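Local coordinates for ssDNA binding protein (Pyrococcus furiosus, PDB 4PSM), which binds single-stranded DNA, probably entrapping it in tunnels formed between the subunits of its assembly, at residues V61-V66 with E85-E90. Sequence-based numbering, arbitrary orientation.
Sequences VVRISV and ETYKKE
Val-61 to Arg-63 run antiparallel to Glu-85 to Tyr-87, with Val-61/Tyr-87 and Arg-63/Glu-85 as hydrogen-bonded pairs and Val-62/Thr-86 as the non-hydrogen-bonded pair between them. Val-61 N reaches Tyr-87 O at 2.9 Å almost straight, whereas the return bond from Tyr-87 N to Val-61 O is bent and weak. Arg-63 N gives to Glu-85 O at 2.8 Å and Glu-85 N to Arg-63 O at 2.9 Å.

Val-61, Arg-63, Glu-85 and Tyr-87 share one face of the sheet. There the arginine and glutamate chains run alongside each other off the sheet. Glu-85 OE1 sits at the guanidinium edge, 3.5 Å from Arg-63 NE, in a long salt bridge, while Arg-63 CD comes nearer still, 3.1 Å from Glu-85 OE1. Tyr-87 OH, from above the carboxylate plane, gives Glu-85 OE1 a 2.8 Å hydrogen bond, so this oxygen has one firm hydrogen bond and a looser electrostatic partner in the arginine. With CG anti to its carbonyl carbon (chi1 -56°), the Tyr-87 ring leans back along its own strand towards Glu-85 and turns its CD2-CE2 edge to the neighbouring strand: CD2 lies by Val-61 O, which sits near the ring plane, and CE2 is 3.9 Å from Arg-63 CG. A leucine in place of Tyr-87 would probably leave Glu-85 OE1 without its hydroxyl donor and the arginine methylenes without the ring beside them.

Arg-63 NH1 goes on to a salt bridge with Glu-101 of the second subunit, and Phe-9 adds a cation-pi contact to Arg-63 and an edge-to-face one to Tyr-87. This is the open end of a beta hairpin, strands 61-71 and 74-87, where the chain leaves for the long helix 93-141, which is predicted to form a coiled coil.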
# COMPACT_ATOMS: atom_id res chain seq x y z
N VAL A 61 -7.56 28.64 32.08
CA VAL A 61 -6.81 28.70 30.85
C VAL A 61 -5.46 29.33 31.13
O VAL A 61 -5.35 30.31 31.85
CB VAL A 61 -7.57 29.48 29.77
CG1 VAL A 61 -6.66 29.79 28.60
CG2 VAL A 61 -8.80 28.69 29.32
N VAL A 62 -4.42 28.75 30.55
CA VAL A 62 -3.07 29.25 30.72
C VAL A 62 -2.44 29.57 29.37
O VAL A 62 -2.91 29.10 28.33
CB VAL A 62 -2.19 28.22 31.47
CG1 VAL A 62 -2.86 27.81 32.77
CG2 VAL A 62 -1.94 27.00 30.58
N ARG A 63 -1.40 30.38 29.40
CA ARG A 63 -0.49 30.53 28.28
C ARG A 63 0.91 30.26 28.81
O ARG A 63 1.29 30.80 29.84
CB ARG A 63 -0.55 31.92 27.68
CG ARG A 63 -1.87 32.27 27.04
CD ARG A 63 -1.85 33.70 26.54
NE ARG A 63 -0.85 33.89 25.49
CZ ARG A 63 -1.09 33.70 24.20
NH1 ARG A 63 -2.29 33.30 23.79
NH2 ARG A 63 -0.13 33.90 23.31
N ILE A 64 1.66 29.43 28.10
CA ILE A 64 3.01 29.09 28.52
C ILE A 64 4.04 29.52 27.49
O ILE A 64 3.90 29.27 26.30
CB ILE A 64 3.14 27.58 28.81
CG1 ILE A 64 2.23 27.19 29.98
CG2 ILE A 64 4.60 27.21 29.09
CD1 ILE A 64 2.22 25.72 30.29
N SER A 65 5.09 30.17 27.98
CA SER A 65 6.19 30.59 27.14
C SER A 65 7.49 30.18 27.82
O SER A 65 7.61 30.19 29.04
CB SER A 65 6.17 32.11 26.94
OG SER A 65 4.88 32.55 26.55
N VAL A 66 8.47 29.81 27.02
CA VAL A 66 9.76 29.44 27.57
C VAL A 66 10.79 29.39 26.46
O VAL A 66 10.57 28.78 25.41
CB VAL A 66 9.71 28.10 28.33
CG1 VAL A 66 9.39 26.96 27.37
CG2 VAL A 66 11.02 27.85 29.06
N GLU A 85 1.13 32.61 32.10
CA GLU A 85 -0.04 33.47 32.22
C GLU A 85 -1.24 32.60 32.53
O GLU A 85 -1.46 31.56 31.91
CB GLU A 85 -0.26 34.24 30.93
CG GLU A 85 0.90 35.15 30.55
CD GLU A 85 0.72 35.78 29.18
OE1 GLU A 85 -0.29 35.47 28.51
OE2 GLU A 85 1.58 36.59 28.78
N THR A 86 -2.04 33.03 33.51
CA THR A 86 -3.20 32.26 33.92
C THR A 86 -4.49 33.05 33.71
O THR A 86 -4.50 34.27 33.78
CB THR A 86 -3.09 31.82 35.39
OG1 THR A 86 -4.37 31.41 35.87
CG2 THR A 86 -2.58 32.97 36.25
N TYR A 87 -5.58 32.34 33.44
CA TYR A 87 -6.86 32.98 33.22
C TYR A 87 -7.96 32.16 33.88
O TYR A 87 -8.33 31.10 33.38
CB TYR A 87 -7.13 33.12 31.72
CG TYR A 87 -6.03 33.87 31.02
CD1 TYR A 87 -6.10 35.25 30.85
CD2 TYR A 87 -4.91 33.21 30.53
CE1 TYR A 87 -5.09 35.94 30.21
CE2 TYR A 87 -3.89 33.90 29.89
CZ TYR A 87 -4.00 35.27 29.74
OH TYR A 87 -3.00 35.97 29.10
N LYS A 88 -8.47 32.67 35.00
CA LYS A 88 -9.46 31.94 35.78
C LYS A 88 -10.77 31.82 35.02
O LYS A 88 -11.25 32.80 34.44
CB LYS A 88 -9.69 32.62 37.12
CG LYS A 88 -8.40 32.93 37.87
CD LYS A 88 -7.67 31.65 38.26
CE LYS A 88 -8.53 30.77 39.15
NZ LYS A 88 -7.75 29.64 39.77
N LYS A 89 -11.34 30.62 35.02
CA LYS A 89 -12.60 30.37 34.34
C LYS A 89 -13.66 31.42 34.69
O LYS A 89 -14.34 31.95 33.82
CB LYS A 89 -13.12 28.97 34.68
CG LYS A 89 -14.48 28.65 34.07
CD LYS A 89 -15.08 27.40 34.68
CE LYS A 89 -16.46 27.11 34.10
NZ LYS A 89 -17.05 25.86 34.66
N GLU A 90 -13.79 31.71 35.99
CA GLU A 90 -14.82 32.62 36.48
C GLU A 90 -14.63 34.06 35.99
O GLU A 90 -15.58 34.83 35.93
CB GLU A 90 -14.89 32.58 38.01
CG GLU A 90 -16.27 32.28 38.56
CD GLU A 90 -16.25 31.22 39.64
OE1 GLU A 90 -15.37 30.33 39.58
OE2 GLU A 90 -17.10 31.27 40.54